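Local coordinates for protein arylamine n-acetyltransferase (Mycobacterium smegmatis, PDB 1W5R) that catalyses, in its unmodified form, the transfer of an acetyl group, usually from acetyl-CoA, to the amino nitrogen of arylamines, at residues Met6-Tyr11 and Tyr82-Leu87; Asp66-Gly70 and Gly257-Leu263; Leu128-Phe133 and Leu179-Thr183. The protein carries 1 engineered substitution. All blocks are in the same frame, centred on the assembly; numbering follows the deposited sequence.

Interaction 1 of 3, residues Met6-Tyr11 and Tyr82-Leu87; sequences MDLGGY and YVLEEL
Leu8 pushes its branched end between Val83, Glu86 and Leu87, and so brings the start of helix 8-14 against the last turns of helix 73-87. Leu8 CD1 meets Leu87 CD2 at 3.6 Å. Leu8 CD2 lies 4.1 Å from Val83 CG2. Leu8 CG rests on the aliphatic part of Glu86, 3.6 Å from Glu86 CG. Val83 turns its two methyls to different uses. CG2 sits over the centre of the Tyr11 ring, 3.6 Å from the centroid and close to the ring normal, a CH-pi contact, while CG1 approaches CE2 of the same ring. The Met6 side chain passes that of Glu86 heading the opposite way, with Met6 CG 3.8 Å from Glu86 OE1. A bend at the thioether (chi3 104°) then carries the terminal methyl across to Tyr82, with CE 4.0 Å from Tyr82 CB. Asp7 takes no part in the contact but caps the helix: its OD1 receives Gly10 N from above the carboxylate plane at 3.0 Å. Methyl, methylene, sulfur and ring surfaces thus join the segments; Glu86 meets Leu8 through its methylenes and Met6 through its carboxylate as well. The fit depends on shape, while the Tyr11 and Tyr82 hydroxyls are hydrogen-bonded to His35 and to Leu55 O.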
loop_
_atom_site.group_PDB
_atom_site.type_symbol
_atom_site.label_atom_id
_atom_site.label_comp_id
_atom_site.label_asym_id
_atom_site.label_seq_id
_atom_site.Cartn_x
_atom_site.Cartn_y
_atom_site.Cartn_z
ATOM N N MET A 6 -14.925 38.034 -8.552
ATOM C CA MET A 6 -14.694 36.726 -9.231
ATOM C C MET A 6 -15.701 35.689 -8.737
ATOM O O MET A 6 -16.589 36.011 -7.941
ATOM C CB MET A 6 -13.272 36.222 -8.966
ATOM C CG MET A 6 -12.286 37.279 -8.512
ATOM S SD MET A 6 -10.627 36.593 -8.342
ATOM C CE MET A 6 -9.845 37.235 -9.820
ATOM N N ASP A 7 -15.565 34.449 -9.208
ATOM C CA ASP A 7 -16.399 33.354 -8.720
ATOM C C ASP A 7 -15.738 32.682 -7.522
ATOM O O ASP A 7 -15.252 31.541 -7.614
ATOM C CB ASP A 7 -16.705 32.339 -9.835
ATOM C CG ASP A 7 -17.679 31.241 -9.392
ATOM O OD1 ASP A 7 -18.504 31.486 -8.482
ATOM O OD2 ASP A 7 -17.616 30.126 -9.960
ATOM N N LEU A 8 -15.714 33.394 -6.396
ATOM C CA LEU A 8 -15.176 32.810 -5.172
ATOM C C LEU A 8 -16.090 31.734 -4.613
ATOM O O LEU A 8 -15.612 30.754 -4.046
ATOM C CB LEU A 8 -14.878 33.866 -4.114
ATOM C CG LEU A 8 -13.613 34.711 -4.278
ATOM C CD1 LEU A 8 -12.998 34.886 -2.915
ATOM C CD2 LEU A 8 -12.574 34.113 -5.236
ATOM N N GLY A 9 -17.399 31.914 -4.781
ATOM C CA GLY A 9 -18.382 30.899 -4.391
ATOM C C GLY A 9 -18.112 29.541 -5.022
ATOM O O GLY A 9 -18.220 28.504 -4.360
ATOM N N GLY A 10 -17.765 29.553 -6.305
ATOM C CA GLY A 10 -17.386 28.342 -7.020
ATOM C C GLY A 10 -16.140 27.729 -6.396
ATOM O O GLY A 10 -16.109 26.521 -6.132
ATOM N N TYR A 11 -15.131 28.562 -6.136
ATOM C CA TYR A 11 -13.883 28.066 -5.531
ATOM C C TYR A 11 -14.105 27.500 -4.138
ATOM O O TYR A 11 -13.629 26.409 -3.823
ATOM C CB TYR A 11 -12.803 29.143 -5.487
ATOM C CG TYR A 11 -11.562 28.704 -4.730
ATOM C CD1 TYR A 11 -10.579 27.928 -5.347
ATOM C CD2 TYR A 11 -11.385 29.061 -3.392
ATOM C CE1 TYR A 11 -9.455 27.509 -4.641
ATOM C CE2 TYR A 11 -10.265 28.660 -2.680
ATOM C CZ TYR A 11 -9.295 27.896 -3.313
ATOM O OH TYR A 11 -8.178 27.512 -2.600
ATOM N N TYR A 82 -5.110 34.485 -6.704
ATOM C CA TYR A 82 -6.286 35.305 -7.025
ATOM C C TYR A 82 -7.313 35.239 -5.912
ATOM O O TYR A 82 -7.877 36.270 -5.516
ATOM C CB TYR A 82 -6.929 34.849 -8.338
ATOM C CG TYR A 82 -6.062 35.067 -9.562
ATOM C CD1 TYR A 82 -5.662 33.990 -10.373
ATOM C CD2 TYR A 82 -5.655 36.352 -9.923
ATOM C CE1 TYR A 82 -4.862 34.205 -11.500
ATOM C CE2 TYR A 82 -4.863 36.575 -11.037
ATOM C CZ TYR A 82 -4.475 35.500 -11.834
ATOM O OH TYR A 82 -3.693 35.709 -12.941
ATOM N N VAL A 83 -7.542 34.037 -5.389
ATOM C CA VAL A 83 -8.527 33.839 -4.328
ATOM C C VAL A 83 -8.147 34.645 -3.093
ATOM O O VAL A 83 -8.997 35.357 -2.527
ATOM C CB VAL A 83 -8.691 32.345 -3.957
ATOM C CG1 VAL A 83 -9.468 32.204 -2.662
ATOM C CG2 VAL A 83 -9.370 31.604 -5.073
ATOM N N LEU A 84 -6.882 34.560 -2.681
ATOM C CA LEU A 84 -6.457 35.243 -1.455
ATOM C C LEU A 84 -6.528 36.759 -1.588
ATOM O O LEU A 84 -6.960 37.443 -0.654
ATOM C CB LEU A 84 -5.075 34.790 -0.998
ATOM C CG LEU A 84 -4.966 33.312 -0.596
ATOM C CD1 LEU A 84 -3.527 33.013 -0.276
ATOM C CD2 LEU A 84 -5.884 32.891 0.576
ATOM N N GLU A 85 -6.117 37.270 -2.746
ATOM C CA GLU A 85 -6.258 38.690 -3.089
ATOM C C GLU A 85 -7.692 39.162 -2.976
ATOM O O GLU A 85 -7.972 40.227 -2.392
ATOM C CB GLU A 85 -5.824 38.913 -4.529
ATOM C CG GLU A 85 -4.367 39.070 -4.693
ATOM C CD GLU A 85 -3.997 39.608 -6.059
ATOM O OE1 GLU A 85 -4.630 39.225 -7.082
ATOM O OE2 GLU A 85 -3.044 40.395 -6.096
ATOM N N GLU A 86 -8.603 38.379 -3.546
ATOM C CA GLU A 86 -10.010 38.752 -3.575
ATOM C C GLU A 86 -10.540 38.840 -2.151
ATOM O O GLU A 86 -11.317 39.742 -1.829
ATOM C CB GLU A 86 -10.821 37.769 -4.433
ATOM C CG GLU A 86 -12.332 38.046 -4.509
ATOM C CD GLU A 86 -12.694 39.392 -5.137
ATOM O OE1 GLU A 86 -11.861 39.994 -5.856
ATOM O OE2 GLU A 86 -13.833 39.843 -4.904
ATOM N N LEU A 87 -10.071 37.933 -1.291
ATOM C CA LEU A 87 -10.520 37.875 0.097
ATOM C C LEU A 87 -9.944 38.970 0.992
ATOM O O LEU A 87 -10.459 39.184 2.093
ATOM C CB LEU A 87 -10.257 36.482 0.699
ATOM C CG LEU A 87 -11.146 35.330 0.200
ATOM C CD1 LEU A 87 -10.669 33.970 0.697
ATOM C CD2 LEU A 87 -12.608 35.521 0.598
#

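Interaction 2 of 3, residues Asp66-Gly70 and Gly257-Leu263; sequences DRRRG and GIDLGDL
Gly257 and Ile258 lead off the second segment by running past Arg68 and Arg69; Gly257, with positive phi, turns the chain away after helix 245-255. The Ile258 methyl CG2 lies 4.1 Å from Arg69 CD. Asp259 carries its CB past Arg67 O, while its OD1 accepts from Gly261 N and closes an Asx turn that introduces the short 3-10 segment 261-262. Asp262 supplies the centre of the contact. Its OD2 takes two bonds from Arg67, side-on and in the guanidinium plane: NE at 2.7 Å (157° at the hydrogen) and NH2 at 3.0 Å, the latter on the syn lone pair. OD1 receives a weak, bent bond from Arg69 NH2, also 2.7 Å long. Arg69 doubles back at chi2 (-76°) and chi3 (-52°) to bring this nitrogen round, and its guanidinium stands nearly perpendicular to the carboxylate. Leu263 lays CD1 over one guanidinium face of Arg69, 3.9 Å above the plane and offset toward the rim. Salt bridges from Arg69 to Glu42 and Asp45 extend the charge network. These contacts tie the loop between helices 57-66 and 73-87 to that between helices 245-255 and 268-274, with helix 44-47 packed against Arg69 and Leu263.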
loop_
_atom_site.group_PDB
_atom_site.type_symbol
_atom_site.label_atom_id
_atom_site.label_comp_id
_atom_site.label_asym_id
_atom_site.label_seq_id
_atom_site.Cartn_x
_atom_site.Cartn_y
_atom_site.Cartn_z
ATOM N N ASP A 66 -14.348 25.100 -12.399
ATOM C CA ASP A 66 -15.556 24.779 -13.175
ATOM C C ASP A 66 -15.507 23.417 -13.853
ATOM O O ASP A 66 -16.537 22.749 -13.982
ATOM C CB ASP A 66 -15.843 25.855 -14.226
ATOM C CG ASP A 66 -16.097 27.228 -13.615
ATOM O OD1 ASP A 66 -16.387 27.327 -12.399
ATOM O OD2 ASP A 66 -15.994 28.219 -14.362
ATOM N N ARG A 67 -14.322 23.004 -14.295
ATOM C CA ARG A 67 -14.191 21.730 -15.014
ATOM C C ARG A 67 -13.740 20.562 -14.138
ATOM O O ARG A 67 -13.586 19.437 -14.631
ATOM C CB ARG A 67 -13.289 21.874 -16.253
ATOM C CG ARG A 67 -13.743 22.992 -17.205
ATOM C CD ARG A 67 -13.117 22.971 -18.602
ATOM N NE ARG A 67 -11.821 22.321 -18.671
ATOM C CZ ARG A 67 -10.659 22.944 -18.826
ATOM N NH1 ARG A 67 -10.601 24.269 -18.927
ATOM N NH2 ARG A 67 -9.548 22.225 -18.875
ATOM N N ARG A 68 -13.514 20.833 -12.850
ATOM C CA ARG A 68 -13.155 19.799 -11.869
ATOM C C ARG A 68 -11.919 18.998 -12.298
ATOM O O ARG A 68 -11.836 17.776 -12.151
ATOM C CB ARG A 68 -14.364 18.912 -11.529
ATOM C CG ARG A 68 -15.499 19.708 -10.879
ATOM C CD ARG A 68 -16.769 18.878 -10.729
ATOM N NE ARG A 68 -17.882 19.671 -10.200
ATOM C CZ ARG A 68 -19.138 19.240 -10.082
ATOM N NH1 ARG A 68 -19.470 18.006 -10.454
ATOM N NH2 ARG A 68 -20.071 20.053 -9.592
ATOM N N ARG A 69 -10.970 19.734 -12.855
ATOM C CA ARG A 69 -9.642 19.233 -13.153
ATOM C C ARG A 69 -8.735 19.693 -12.029
ATOM O O ARG A 69 -9.097 20.584 -11.262
ATOM C CB ARG A 69 -9.160 19.852 -14.466
ATOM C CG ARG A 69 -9.897 19.320 -15.721
ATOM C CD ARG A 69 -9.441 17.931 -16.126
ATOM N NE ARG A 69 -7.991 17.869 -16.260
ATOM C CZ ARG A 69 -7.305 18.234 -17.345
ATOM N NH1 ARG A 69 -5.979 18.154 -17.332
ATOM N NH2 ARG A 69 -7.930 18.676 -18.450
ATOM N N GLY A 70 -7.554 19.087 -11.926
ATOM C CA GLY A 70 -6.506 19.670 -11.101
ATOM C C GLY A 70 -5.576 20.482 -11.983
ATOM O O GLY A 70 -5.909 20.868 -13.107
ATOM N N GLY A 257 -10.249 12.080 -8.012
ATOM C CA GLY A 257 -11.419 12.921 -8.282
ATOM C C GLY A 257 -11.343 13.789 -9.528
ATOM O O GLY A 257 -11.972 14.853 -9.583
ATOM N N ILE A 258 -10.583 13.341 -10.527
ATOM C CA ILE A 258 -10.414 14.101 -11.768
ATOM C C ILE A 258 -11.363 13.579 -12.847
ATOM O O ILE A 258 -11.390 12.379 -13.144
ATOM C CB ILE A 258 -8.945 14.060 -12.288
ATOM C CG1 ILE A 258 -8.002 14.708 -11.265
ATOM C CG2 ILE A 258 -8.826 14.757 -13.663
ATOM C CD1 ILE A 258 -6.519 14.383 -11.502
ATOM N N ASP A 259 -12.122 14.504 -13.432
ATOM C CA ASP A 259 -13.046 14.198 -14.522
ATOM C C ASP A 259 -12.307 14.135 -15.863
ATOM O O ASP A 259 -11.904 15.170 -16.399
ATOM C CB ASP A 259 -14.160 15.252 -14.565
ATOM C CG ASP A 259 -15.122 15.058 -15.740
ATOM O OD1 ASP A 259 -15.222 13.929 -16.269
ATOM O OD2 ASP A 259 -15.783 16.043 -16.124
ATOM N N LEU A 260 -12.137 12.924 -16.391
ATOM C CA LEU A 260 -11.447 12.709 -17.676
ATOM C C LEU A 260 -12.345 12.920 -18.903
ATOM O O LEU A 260 -11.860 12.963 -20.040
ATOM C CB LEU A 260 -10.796 11.325 -17.722
ATOM C CG LEU A 260 -9.611 11.027 -16.795
ATOM C CD1 LEU A 260 -9.208 9.571 -16.929
ATOM C CD2 LEU A 260 -8.415 11.933 -17.085
ATOM N N GLY A 261 -13.650 13.045 -18.670
ATOM C CA GLY A 261 -14.587 13.461 -19.717
ATOM C C GLY A 261 -14.143 14.763 -20.367
ATOM O O GLY A 261 -14.353 14.970 -21.563
ATOM N N ASP A 262 -13.517 15.625 -19.563
ATOM C CA ASP A 262 -12.857 16.861 -20.017
ATOM C C ASP A 262 -11.893 16.632 -21.196
ATOM O O ASP A 262 -11.707 17.521 -22.032
ATOM C CB ASP A 262 -12.134 17.516 -18.815
ATOM C CG ASP A 262 -11.073 18.555 -19.222
ATOM O OD1 ASP A 262 -10.112 18.207 -19.932
ATOM O OD2 ASP A 262 -11.169 19.719 -18.793
ATOM N N LEU A 263 -11.295 15.442 -21.259
ATOM C CA LEU A 263 -10.260 15.134 -22.253
ATOM C C LEU A 263 -10.709 14.139 -23.333
ATOM O O LEU A 263 -9.903 13.359 -23.848
ATOM C CB LEU A 263 -8.992 14.633 -21.549
ATOM C CG LEU A 263 -8.251 15.649 -20.671
ATOM C CD1 LEU A 263 -7.375 14.933 -19.652
ATOM C CD2 LEU A 263 -7.434 16.641 -21.508
#

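Interaction 3 of 3, residues Leu128-Phe133 and Leu179-Thr183; sequences LVDVGF and LYTFT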
loop_
_atom_site.group_PDB
_atom_site.type_symbol
_atom_site.label_atom_id
_atom_site.label_comp_id
_atom_site.label_asym_id
_atom_site.label_seq_id
_atom_site.Cartn_x
_atom_site.Cartn_y
_atom_site.Cartn_z
ATOM N N LEU A 128 4.917 32.185 3.630
ATOM C CA LEU A 128 5.047 31.343 2.438
ATOM C C LEU A 128 3.833 30.441 2.320
ATOM O O LEU A 128 3.457 29.751 3.274
ATOM C CB LEU A 128 6.328 30.512 2.499
ATOM C CG LEU A 128 6.542 29.552 1.315
ATOM C CD1 LEU A 128 6.646 30.300 -0.011
ATOM C CD2 LEU A 128 7.746 28.679 1.580
ATOM N N VAL A 129 3.209 30.460 1.144
ATOM C CA VAL A 129 2.059 29.605 0.870
ATOM C C VAL A 129 2.353 28.879 -0.437
ATOM O O VAL A 129 2.716 29.503 -1.435
ATOM C CB VAL A 129 0.750 30.428 0.770
ATOM C CG1 VAL A 129 -0.401 29.541 0.358
ATOM C CG2 VAL A 129 0.456 31.091 2.131
ATOM N N ASP A 130 2.222 27.557 -0.413
ATOM C CA ASP A 130 2.515 26.769 -1.608
ATOM C C ASP A 130 1.639 25.539 -1.580
ATOM O O ASP A 130 1.884 24.621 -0.810
ATOM C CB ASP A 130 3.999 26.387 -1.626
ATOM C CG ASP A 130 4.382 25.499 -2.813
ATOM O OD1 ASP A 130 3.564 25.322 -3.748
ATOM O OD2 ASP A 130 5.535 24.994 -2.807
ATOM N N VAL A 131 0.595 25.552 -2.394
ATOM C CA VAL A 131 -0.297 24.401 -2.507
ATOM C C VAL A 131 -0.087 23.684 -3.851
ATOM O O VAL A 131 -0.902 22.847 -4.251
ATOM C CB VAL A 131 -1.782 24.785 -2.298
ATOM C CG1 VAL A 131 -1.999 25.346 -0.879
ATOM C CG2 VAL A 131 -2.243 25.793 -3.365
ATOM N N GLY A 132 1.005 24.025 -4.532
ATOM C CA GLY A 132 1.224 23.560 -5.897
ATOM C C GLY A 132 2.430 22.684 -6.162
ATOM O O GLY A 132 2.727 22.389 -7.332
ATOM N N PHE A 133 3.125 22.247 -5.107
ATOM C CA PHE A 133 4.373 21.488 -5.301
ATOM C C PHE A 133 4.114 19.987 -5.507
ATOM O O PHE A 133 5.041 19.243 -5.835
ATOM C CB PHE A 133 5.316 21.697 -4.110
ATOM C CG PHE A 133 6.716 21.189 -4.344
ATOM C CD1 PHE A 133 7.523 21.737 -5.350
ATOM C CD2 PHE A 133 7.236 20.167 -3.547
ATOM C CE1 PHE A 133 8.826 21.253 -5.568
ATOM C CE2 PHE A 133 8.541 19.696 -3.750
ATOM C CZ PHE A 133 9.327 20.238 -4.763
ATOM N N LEU A 179 13.748 21.155 -1.094
ATOM C CA LEU A 179 12.703 21.034 -2.106
ATOM C C LEU A 179 12.947 22.011 -3.247
ATOM O O LEU A 179 13.023 21.600 -4.413
ATOM C CB LEU A 179 11.326 21.274 -1.498
ATOM C CG LEU A 179 10.919 20.355 -0.327
ATOM C CD1 LEU A 179 9.494 20.700 0.064
ATOM C CD2 LEU A 179 11.079 18.852 -0.633
ATOM N N TYR A 180 13.061 23.298 -2.924
ATOM C CA TYR A 180 13.315 24.284 -3.957
ATOM C C TYR A 180 13.953 25.517 -3.358
ATOM O O TYR A 180 13.919 25.710 -2.135
ATOM C CB TYR A 180 12.026 24.636 -4.704
ATOM C CG TYR A 180 10.850 25.067 -3.844
ATOM C CD1 TYR A 180 10.734 26.381 -3.364
ATOM C CD2 TYR A 180 9.832 24.161 -3.520
ATOM C CE1 TYR A 180 9.631 26.785 -2.589
ATOM C CE2 TYR A 180 8.728 24.556 -2.748
ATOM C CZ TYR A 180 8.643 25.873 -2.275
ATOM O OH TYR A 180 7.546 26.300 -1.552
ATOM N N THR A 181 14.543 26.331 -4.225
ATOM C CA THR A 181 15.079 27.610 -3.845
ATOM C C THR A 181 14.240 28.694 -4.509
ATOM O O THR A 181 13.637 28.464 -5.545
ATOM C CB THR A 181 16.549 27.755 -4.288
ATOM O OG1 THR A 181 16.629 27.767 -5.723
ATOM C CG2 THR A 181 17.411 26.618 -3.736
ATOM N N PHE A 182 14.181 29.866 -3.897
ATOM C CA PHE A 182 13.423 30.976 -4.468
ATOM C C PHE A 182 13.930 32.298 -3.927
ATOM O O PHE A 182 14.521 32.345 -2.841
ATOM C CB PHE A 182 11.920 30.815 -4.167
ATOM C CG PHE A 182 11.563 30.927 -2.699
ATOM C CD1 PHE A 182 11.135 32.138 -2.161
ATOM C CD2 PHE A 182 11.628 29.814 -1.865
ATOM C CE1 PHE A 182 10.783 32.241 -0.812
ATOM C CE2 PHE A 182 11.288 29.913 -0.514
ATOM C CZ PHE A 182 10.865 31.123 0.012
ATOM N N THR A 183 13.701 33.370 -4.683
ATOM C CA THR A 183 13.932 34.710 -4.160
ATOM C C THR A 183 12.598 35.381 -3.847
ATOM O O THR A 183 11.533 34.920 -4.277
ATOM C CB THR A 183 14.754 35.604 -5.136
ATOM O OG1 THR A 183 13.904 36.061 -6.205
ATOM C CG2 THR A 183 15.971 34.862 -5.690
#
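One face of the Phe133 ring is met by the ring of Tyr180, whose CD2 stands 3.6 Å above the plane, displaced toward the rim. The two rings are oblique, their planes 58° apart and their centroids separated by 5.3 Å. Leu179 adds its CB obliquely to the same phenylalanine, 3.9 Å from CE2. The Tyr180 ring also meets the imidazole of His113 edge-to-face. The Tyr180 hydroxyl points at the carboxylate of Asp130: OH gives a weak hydrogen bond to OD2 at 2.7 Å, with the carboxylate plane turned 65° from the ring. Tyr180 CG stands between the backbone N and the carbonyl carbon (chi1 53°), which sends the ring out from strand 175-182 toward the aspartate. Leu128 reaches the hydroxyl end with CD2, 3.9 Å from Tyr180 OH, and the same methyl lies 4.3 Å from Phe182 CZ. Several bonds orient Asp130. OD1 accepts from Gly132 N at 3.0 Å in an Asx turn and from Asn77 ND2, while OD2 is hydrogen-bonded to His113 NE2. Asp130 and His113 probably correspond to the acid and histidine of the Cys-His-Asp catalytic triad of arylamine N-acetyltransferases, whose cysteine is replaced here by an engineered glutamine. The contact is therefore typical of a triad with its second shell: Tyr180 touches the aspartate and the histidine, Phe133 packs on Tyr180, and Leu179 on Phe133.

In the fold
Interaction 3 includes Asp130, probably the triad aspartate; interaction 1 joins two helices, and interaction 2 two loops that follow helices. Helix 73-87 relates all three: it starts at the engineered glutamine in the position of the catalytic cysteine, soon after segment 66-70, supplies Asn77 to Asp130, and carries segment 82-87 of interaction 1. The centres of interactions 1 and 2 are about 20 Å apart, yet the two touch where Asp7 OD2 lies 3.9 Å from Asp66 OD1, a pairing of probably like charges. Interaction 3 approaches interaction 1 to about 5 Å and interaction 2 to about 9 Å between nearest atoms. Segments of interactions 1 and 2 alternate along the chain.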